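Local coordinates for protein LEOA (Escherichia coli, PDB 4AUR) that is a bacterial dynamin from enterotoxigenic cells that probably binds and hydrolyses GTP, with a possible part in the release of heat-labile toxin, at residues A[285-296]-A[414-422]; A[397-408]-A[433-444]. All blocks are in the same frame, centred on the assembly; numbering follows the deposited sequence.

Interaction 1 of 2, residues A[285-296]-A[414-422]; sequences RVTLASRHLDEL and AFRSLGGAF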
# COMPACT_ATOMS: atom_id res chain seq x y z
N ARG A 285 9.70 5.16 9.01
CA ARG A 285 10.22 4.28 7.98
C ARG A 285 9.24 3.14 7.82
O ARG A 285 9.18 2.56 6.76
CB ARG A 285 11.62 3.80 8.36
CG ARG A 285 12.34 2.94 7.33
CD ARG A 285 12.68 3.66 6.03
NE ARG A 285 13.23 2.72 5.05
CZ ARG A 285 14.53 2.50 4.82
NH1 ARG A 285 15.47 3.16 5.49
NH2 ARG A 285 14.92 1.61 3.90
N VAL A 286 8.47 2.85 8.85
CA VAL A 286 7.59 1.71 8.84
C VAL A 286 6.31 2.08 8.13
O VAL A 286 5.75 1.30 7.40
CB VAL A 286 7.21 1.31 10.27
CG1 VAL A 286 6.19 0.18 10.25
CG2 VAL A 286 8.43 0.91 11.07
N THR A 287 5.85 3.28 8.43
CA THR A 287 4.67 3.86 7.85
C THR A 287 4.88 3.97 6.37
O THR A 287 4.03 3.57 5.59
CB THR A 287 4.40 5.23 8.47
OG1 THR A 287 3.91 5.04 9.80
CG2 THR A 287 3.37 6.02 7.65
N LEU A 288 6.05 4.47 6.01
CA LEU A 288 6.50 4.54 4.62
C LEU A 288 6.68 3.15 4.02
O LEU A 288 6.31 2.91 2.87
CB LEU A 288 7.84 5.30 4.55
CG LEU A 288 8.31 5.74 3.16
CD1 LEU A 288 7.41 6.85 2.63
CD2 LEU A 288 9.76 6.21 3.17
N ALA A 289 7.25 2.23 4.78
CA ALA A 289 7.49 0.92 4.26
C ALA A 289 6.21 0.19 3.89
O ALA A 289 6.21 -0.49 2.88
CB ALA A 289 8.33 0.09 5.22
N SER A 290 5.13 0.31 4.68
CA SER A 290 3.88 -0.42 4.31
C SER A 290 3.10 0.28 3.21
O SER A 290 2.40 -0.36 2.48
CB SER A 290 2.96 -0.75 5.52
OG SER A 290 2.93 0.26 6.50
N ARG A 291 3.23 1.58 3.10
CA ARG A 291 2.58 2.37 2.08
C ARG A 291 3.12 2.03 0.70
O ARG A 291 2.40 2.18 -0.29
CB ARG A 291 2.83 3.84 2.40
CG ARG A 291 2.25 4.89 1.47
CD ARG A 291 2.38 6.32 2.06
NE ARG A 291 3.60 7.04 1.65
CZ ARG A 291 3.89 7.39 0.39
NH1 ARG A 291 3.07 7.09 -0.62
NH2 ARG A 291 5.02 8.05 0.12
N HIS A 292 4.38 1.58 0.63
CA HIS A 292 5.01 1.19 -0.63
C HIS A 292 5.05 -0.31 -0.83
O HIS A 292 5.29 -0.76 -1.95
CB HIS A 292 6.44 1.67 -0.67
CG HIS A 292 6.57 3.13 -0.84
ND1 HIS A 292 6.08 3.80 -1.93
CD2 HIS A 292 7.18 4.07 -0.07
CE1 HIS A 292 6.36 5.08 -1.83
NE2 HIS A 292 7.03 5.27 -0.71
N LEU A 293 4.87 -1.10 0.23
CA LEU A 293 4.54 -2.52 0.08
C LEU A 293 3.12 -2.64 -0.52
O LEU A 293 2.81 -3.59 -1.22
CB LEU A 293 4.64 -3.27 1.40
CG LEU A 293 4.39 -4.78 1.36
CD1 LEU A 293 5.21 -5.43 0.25
CD2 LEU A 293 4.63 -5.53 2.67
N ASP A 294 2.25 -1.68 -0.24
CA ASP A 294 0.90 -1.79 -0.77
C ASP A 294 0.94 -1.61 -2.27
O ASP A 294 0.27 -2.31 -3.02
CB ASP A 294 -0.04 -0.79 -0.16
CG ASP A 294 -1.47 -1.13 -0.43
OD1 ASP A 294 -1.89 -2.29 -0.23
OD2 ASP A 294 -2.20 -0.22 -0.86
N GLU A 295 1.79 -0.67 -2.70
CA GLU A 295 2.04 -0.46 -4.10
C GLU A 295 2.59 -1.75 -4.66
O GLU A 295 2.03 -2.28 -5.59
CB GLU A 295 3.00 0.68 -4.31
CG GLU A 295 2.38 2.06 -4.17
CD GLU A 295 3.44 3.14 -3.98
OE1 GLU A 295 4.63 2.76 -3.98
OE2 GLU A 295 3.11 4.35 -3.83
N LEU A 296 3.66 -2.27 -4.08
CA LEU A 296 4.28 -3.49 -4.63
C LEU A 296 3.31 -4.65 -4.71
O LEU A 296 3.33 -5.37 -5.70
CB LEU A 296 5.51 -3.93 -3.85
CG LEU A 296 6.19 -5.20 -4.33
CD1 LEU A 296 6.60 -5.02 -5.77
CD2 LEU A 296 7.39 -5.56 -3.52
N ALA A 414 10.31 4.42 -5.44
CA ALA A 414 9.17 4.02 -4.63
C ALA A 414 9.48 2.83 -3.71
O ALA A 414 8.91 2.75 -2.63
CB ALA A 414 7.98 3.73 -5.51
N PHE A 415 10.39 1.96 -4.12
CA PHE A 415 10.73 0.78 -3.32
C PHE A 415 12.03 0.89 -2.52
O PHE A 415 12.52 -0.11 -2.01
CB PHE A 415 10.88 -0.45 -4.20
CG PHE A 415 9.70 -0.74 -5.06
CD1 PHE A 415 8.40 -0.39 -4.65
CD2 PHE A 415 9.87 -1.37 -6.27
CE1 PHE A 415 7.31 -0.68 -5.46
CE2 PHE A 415 8.78 -1.66 -7.07
CZ PHE A 415 7.51 -1.33 -6.66
N ARG A 416 12.63 2.06 -2.42
CA ARG A 416 13.85 2.13 -1.63
C ARG A 416 13.59 1.96 -0.14
O ARG A 416 14.47 1.48 0.57
CB ARG A 416 14.63 3.42 -1.90
CG ARG A 416 15.19 3.47 -3.32
CD ARG A 416 15.99 4.73 -3.56
NE ARG A 416 17.17 4.36 -4.30
CZ ARG A 416 18.36 4.06 -3.78
NH1 ARG A 416 18.64 4.12 -2.47
NH2 ARG A 416 19.32 3.70 -4.61
N SER A 417 12.39 2.30 0.32
CA SER A 417 12.03 2.12 1.73
C SER A 417 11.88 0.68 2.10
O SER A 417 11.82 0.38 3.27
CB SER A 417 10.73 2.81 2.06
OG SER A 417 9.91 2.73 0.94
N LEU A 418 11.80 -0.20 1.11
CA LEU A 418 11.64 -1.62 1.35
C LEU A 418 12.96 -2.30 1.60
O LEU A 418 13.01 -3.50 1.72
CB LEU A 418 10.92 -2.27 0.17
CG LEU A 418 9.40 -2.41 0.21
CD1 LEU A 418 8.72 -1.63 1.31
CD2 LEU A 418 8.77 -2.05 -1.11
N GLY A 419 14.05 -1.56 1.65
CA GLY A 419 15.33 -2.13 2.05
C GLY A 419 16.28 -2.74 1.03
O GLY A 419 16.49 -2.22 -0.05
N GLY A 420 16.89 -3.87 1.41
CA GLY A 420 18.13 -4.33 0.78
C GLY A 420 18.08 -4.69 -0.70
O GLY A 420 18.99 -4.36 -1.48
N ALA A 421 17.01 -5.37 -1.09
CA ALA A 421 16.87 -5.80 -2.48
C ALA A 421 16.59 -4.67 -3.47
O ALA A 421 16.64 -4.93 -4.65
CB ALA A 421 15.78 -6.87 -2.59
N PHE A 422 16.32 -3.45 -2.99
CA PHE A 422 15.94 -2.32 -3.85
C PHE A 422 16.93 -1.17 -3.81
O PHE A 422 16.55 -0.02 -3.92
CB PHE A 422 14.57 -1.79 -3.43
CG PHE A 422 13.55 -2.86 -3.29
CD1 PHE A 422 13.42 -3.56 -2.11
CD2 PHE A 422 12.77 -3.22 -4.35
CE1 PHE A 422 12.51 -4.57 -1.99
CE2 PHE A 422 11.83 -4.22 -4.22
CZ PHE A 422 11.71 -4.90 -3.04

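Interaction 2 of 2, residues A[397-408]-A[433-444]; sequences TRQLSSSESFLS and LKTTILAARDTI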
# COMPACT_ATOMS: atom_id res chain seq x y z
N THR A 397 -1.36 -7.27 -24.81
CA THR A 397 -0.72 -5.99 -25.02
C THR A 397 -1.42 -4.92 -24.20
O THR A 397 -0.79 -4.02 -23.70
CB THR A 397 -0.66 -5.69 -26.53
OG1 THR A 397 0.45 -6.39 -27.08
CG2 THR A 397 -0.53 -4.21 -26.85
N ARG A 398 -2.72 -5.01 -24.03
CA ARG A 398 -3.39 -4.00 -23.22
C ARG A 398 -2.98 -4.09 -21.73
O ARG A 398 -2.76 -3.07 -21.08
CB ARG A 398 -4.91 -4.08 -23.38
CG ARG A 398 -5.66 -3.26 -22.35
CD ARG A 398 -7.08 -2.87 -22.73
NE ARG A 398 -7.51 -1.74 -21.90
CZ ARG A 398 -8.65 -1.08 -22.02
NH1 ARG A 398 -9.53 -1.44 -22.96
NH2 ARG A 398 -8.92 -0.07 -21.21
N GLN A 399 -2.91 -5.30 -21.20
CA GLN A 399 -2.63 -5.54 -19.79
C GLN A 399 -1.17 -5.25 -19.41
O GLN A 399 -0.89 -4.70 -18.35
CB GLN A 399 -2.94 -6.99 -19.46
CG GLN A 399 -4.40 -7.34 -19.56
CD GLN A 399 -5.30 -6.28 -18.97
OE1 GLN A 399 -5.12 -5.84 -17.84
NE2 GLN A 399 -6.28 -5.87 -19.74
N LEU A 400 -0.24 -5.65 -20.27
CA LEU A 400 1.17 -5.30 -20.11
C LEU A 400 1.33 -3.80 -20.01
O LEU A 400 2.16 -3.29 -19.25
CB LEU A 400 1.96 -5.78 -21.31
CG LEU A 400 2.11 -7.27 -21.41
CD1 LEU A 400 3.03 -7.60 -22.57
CD2 LEU A 400 2.65 -7.83 -20.11
N SER A 401 0.56 -3.08 -20.81
CA SER A 401 0.67 -1.65 -20.85
C SER A 401 0.10 -1.02 -19.60
O SER A 401 0.51 0.06 -19.25
CB SER A 401 0.01 -1.10 -22.10
OG SER A 401 0.78 -1.49 -23.22
N SER A 402 -0.84 -1.68 -18.95
CA SER A 402 -1.41 -1.09 -17.74
C SER A 402 -0.54 -1.39 -16.52
O SER A 402 -0.64 -0.71 -15.51
CB SER A 402 -2.84 -1.57 -17.50
OG SER A 402 -2.85 -2.96 -17.36
N SER A 403 0.29 -2.42 -16.59
CA SER A 403 1.30 -2.64 -15.59
C SER A 403 2.40 -1.59 -15.76
O SER A 403 2.79 -0.95 -14.79
CB SER A 403 1.89 -4.04 -15.70
OG SER A 403 0.89 -5.02 -15.51
N GLU A 404 2.87 -1.39 -16.98
CA GLU A 404 3.87 -0.36 -17.25
C GLU A 404 3.42 0.96 -16.64
O GLU A 404 4.18 1.67 -15.99
CB GLU A 404 4.05 -0.17 -18.75
CG GLU A 404 4.91 1.05 -19.11
CD GLU A 404 4.69 1.63 -20.51
OE1 GLU A 404 3.65 1.33 -21.18
OE2 GLU A 404 5.57 2.42 -20.94
N SER A 405 2.15 1.27 -16.88
CA SER A 405 1.54 2.54 -16.51
C SER A 405 1.33 2.65 -15.01
O SER A 405 1.33 3.74 -14.47
CB SER A 405 0.22 2.67 -17.28
OG SER A 405 -0.57 3.75 -16.87
N PHE A 406 1.13 1.53 -14.32
CA PHE A 406 1.03 1.53 -12.88
C PHE A 406 2.41 1.85 -12.31
O PHE A 406 2.57 2.83 -11.58
CB PHE A 406 0.53 0.20 -12.35
CG PHE A 406 0.51 0.12 -10.85
CD1 PHE A 406 -0.51 0.71 -10.13
CD2 PHE A 406 1.51 -0.53 -10.15
CE1 PHE A 406 -0.53 0.66 -8.74
CE2 PHE A 406 1.48 -0.60 -8.78
CZ PHE A 406 0.47 0.01 -8.07
N LEU A 407 3.39 1.04 -12.70
CA LEU A 407 4.78 1.23 -12.31
C LEU A 407 5.37 2.58 -12.70
O LEU A 407 6.32 3.02 -12.08
CB LEU A 407 5.66 0.15 -12.91
CG LEU A 407 5.42 -1.29 -12.47
CD1 LEU A 407 6.27 -2.20 -13.32
CD2 LEU A 407 5.78 -1.53 -11.03
N SER A 408 4.85 3.26 -13.71
CA SER A 408 5.43 4.55 -14.10
C SER A 408 5.01 5.64 -13.13
O SER A 408 5.76 6.60 -12.94
CB SER A 408 5.01 4.94 -15.52
OG SER A 408 5.65 4.12 -16.49
N LEU A 433 11.50 -3.52 -13.50
CA LEU A 433 10.37 -4.39 -13.71
C LEU A 433 9.65 -3.90 -14.92
O LEU A 433 9.13 -4.68 -15.68
CB LEU A 433 9.41 -4.36 -12.52
CG LEU A 433 9.86 -4.82 -11.13
CD1 LEU A 433 9.06 -4.13 -10.02
CD2 LEU A 433 9.73 -6.32 -11.02
N LYS A 434 9.58 -2.60 -15.09
CA LYS A 434 8.95 -2.05 -16.28
C LYS A 434 9.65 -2.62 -17.52
O LYS A 434 9.00 -3.06 -18.43
CB LYS A 434 9.03 -0.54 -16.25
CG LYS A 434 8.13 0.15 -17.26
CD LYS A 434 7.81 1.59 -16.87
CE LYS A 434 8.89 2.57 -17.33
NZ LYS A 434 8.37 3.98 -17.42
N THR A 435 10.98 -2.66 -17.52
CA THR A 435 11.75 -3.08 -18.70
C THR A 435 11.41 -4.47 -19.20
O THR A 435 11.38 -4.74 -20.40
CB THR A 435 13.24 -3.11 -18.36
OG1 THR A 435 13.60 -1.87 -17.76
CG2 THR A 435 14.08 -3.33 -19.60
N THR A 436 11.19 -5.36 -18.25
CA THR A 436 10.98 -6.75 -18.52
C THR A 436 9.62 -6.90 -19.18
O THR A 436 9.46 -7.62 -20.16
CB THR A 436 11.11 -7.48 -17.19
OG1 THR A 436 12.48 -7.46 -16.82
CG2 THR A 436 10.66 -8.91 -17.28
N ILE A 437 8.66 -6.20 -18.63
CA ILE A 437 7.35 -6.04 -19.23
C ILE A 437 7.45 -5.50 -20.69
O ILE A 437 6.99 -6.15 -21.62
CB ILE A 437 6.47 -5.16 -18.31
CG1 ILE A 437 6.02 -5.98 -17.11
CG2 ILE A 437 5.24 -4.65 -19.01
CD1 ILE A 437 5.33 -5.17 -16.06
N LEU A 438 8.08 -4.35 -20.89
CA LEU A 438 8.12 -3.71 -22.22
C LEU A 438 8.88 -4.49 -23.29
O LEU A 438 8.61 -4.32 -24.47
CB LEU A 438 8.74 -2.32 -22.15
CG LEU A 438 8.10 -1.28 -21.24
CD1 LEU A 438 8.43 0.10 -21.80
CD2 LEU A 438 6.59 -1.43 -21.12
N ALA A 439 9.86 -5.29 -22.91
CA ALA A 439 10.49 -6.16 -23.87
C ALA A 439 9.57 -7.33 -24.19
O ALA A 439 9.65 -7.92 -25.25
CB ALA A 439 11.81 -6.66 -23.33
N ALA A 440 8.68 -7.69 -23.28
CA ALA A 440 7.72 -8.74 -23.58
C ALA A 440 6.62 -8.20 -24.48
O ALA A 440 6.15 -8.90 -25.37
CB ALA A 440 7.12 -9.31 -22.32
N ARG A 441 6.20 -6.96 -24.25
CA ARG A 441 5.24 -6.31 -25.10
C ARG A 441 5.84 -6.02 -26.48
O ARG A 441 5.13 -5.99 -27.45
CB ARG A 441 4.77 -5.00 -24.47
CG ARG A 441 3.52 -4.45 -25.11
CD ARG A 441 3.18 -3.06 -24.64
NE ARG A 441 4.17 -2.09 -25.12
CZ ARG A 441 4.13 -0.79 -24.86
NH1 ARG A 441 3.15 -0.28 -24.15
NH2 ARG A 441 5.10 0.01 -25.32
N ASP A 442 7.14 -5.80 -26.55
CA ASP A 442 7.78 -5.56 -27.83
C ASP A 442 7.87 -6.83 -28.65
O ASP A 442 7.55 -6.80 -29.84
CB ASP A 442 9.18 -4.97 -27.66
CG ASP A 442 9.16 -3.46 -27.58
OD1 ASP A 442 8.04 -2.88 -27.58
OD2 ASP A 442 10.26 -2.86 -27.50
N THR A 443 8.30 -7.93 -28.03
CA THR A 443 8.36 -9.19 -28.71
C THR A 443 6.99 -9.58 -29.24
O THR A 443 6.90 -10.20 -30.27
CB THR A 443 8.89 -10.29 -27.78
OG1 THR A 443 10.12 -9.83 -27.23
CG2 THR A 443 9.14 -11.58 -28.53
N ILE A 444 5.93 -9.17 -28.56
CA ILE A 444 4.57 -9.49 -29.00
C ILE A 444 4.05 -8.60 -30.13
O ILE A 444 3.28 -9.05 -30.97
CB ILE A 444 3.60 -9.46 -27.81
CG1 ILE A 444 3.90 -10.70 -26.96
CG2 ILE A 444 2.14 -9.39 -28.26
CD1 ILE A 444 3.01 -10.88 -25.76

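Interaction 1 of 2, residues A[285-296]-A[414-422]
Leu418 lays its two methyl groups against the side of helix 275-343, and Leu296 meets the same loop one turn further along. CD1 of Leu418 packs near the Ala289 CB, 4.3 Å away, and near the CB of Leu293, while CD2 faces the backbone of His292. Leu296 crosses Phe415 at about a right angle, its CD1 lying 3.9 Å from CZ of that ring, and its CD2 lies 4.4 Å from CZ of Phe422. Leu556 of helix 547-567 also touches Leu418.

The contact thus seats a loop, with a short 3-10 turn around residues 416-418, on a long helix of the dynamin-like helical domain.

Further out, the His292 ring carries the Ala414 O over one face, 2.9 Å above its plane and offset toward the rim; the angle is too poor for a hydrogen bond from ND1. ND1 of His292 instead points along the ring plane to OE1 of Glu295 at 2.7 Å with a nearly straight N-H...O angle of 175°, a bond that fixes the ring's rotation. At the polar edge Arg285, its chain bent at chi2 (65°), turns its guanidinium edge to the loop: NE donates to Ser417 O at 3.3 Å and 156°, with a weak second bond from NH2 to the same oxygen.

Interaction 2 of 2, residues A[397-408]-A[433-444]
Arg441 lies as a knob among Thr397, Leu400, Ser401 and Glu404, in an antiparallel helix pair of the dynamin-like helical domain; the axes of segments 397-408 and 433-444 approach to 9.5 Å with their directions 158° apart. Leaving CB with CG opposite the backbone N (chi1 -165°) and bending at chi3, its chain passes Thr397 at about a right angle and carries NH1 to Ser401 OG, 2.8 Å away and close to the guanidinium plane. NH1 of Arg441 also forms a longer salt bridge, 3.4 Å, with OE1 of Glu404, whose carboxylate plane stands 88° from that of the guanidinium. Ser401 OG in turn donates to Thr397 O, so the hydroxyl links the arginine to the backbone of helix 368-408.

Glu404 also lays its aliphatic part across Leu438 at about a right angle, CG to CD2 at 3.6 Å, and slants past the Lys434 chain. On the buried side Ile437 divides its branches: CG2 faces Leu400 O, whereas CD1 touches CB of Ser403 and CD1 of Leu407. Leu407 also crosses Leu433 at about a right angle. At the far end Lys434 NZ donates to Ser408 OG at 2.9 Å, and that hydroxyl itself donates a hydrogen bond to Glu404 O.

Overall arrangement
Both contacts belong to the dynamin-like helical domain, their centres about 22 Å apart. Along the chain their segments alternate: 285-296 on helix 275-343, then 397-408 on helix 368-408, then the 414-422 loop, then 433-444 on helix 430-447. That loop belongs to the connection between the two helices of interaction 2, so interaction 1 fastens to helix 275-343 the very link whose flanking helices interaction 2 pairs. The two meet directly, Glu295 O lying 3.6 Å from Phe406 CE2 and Phe415 CE2 3.9 Å from Leu433 CD1. Three helices and the connecting loop are thereby packed together within the elongated helical part of this probable GTPase.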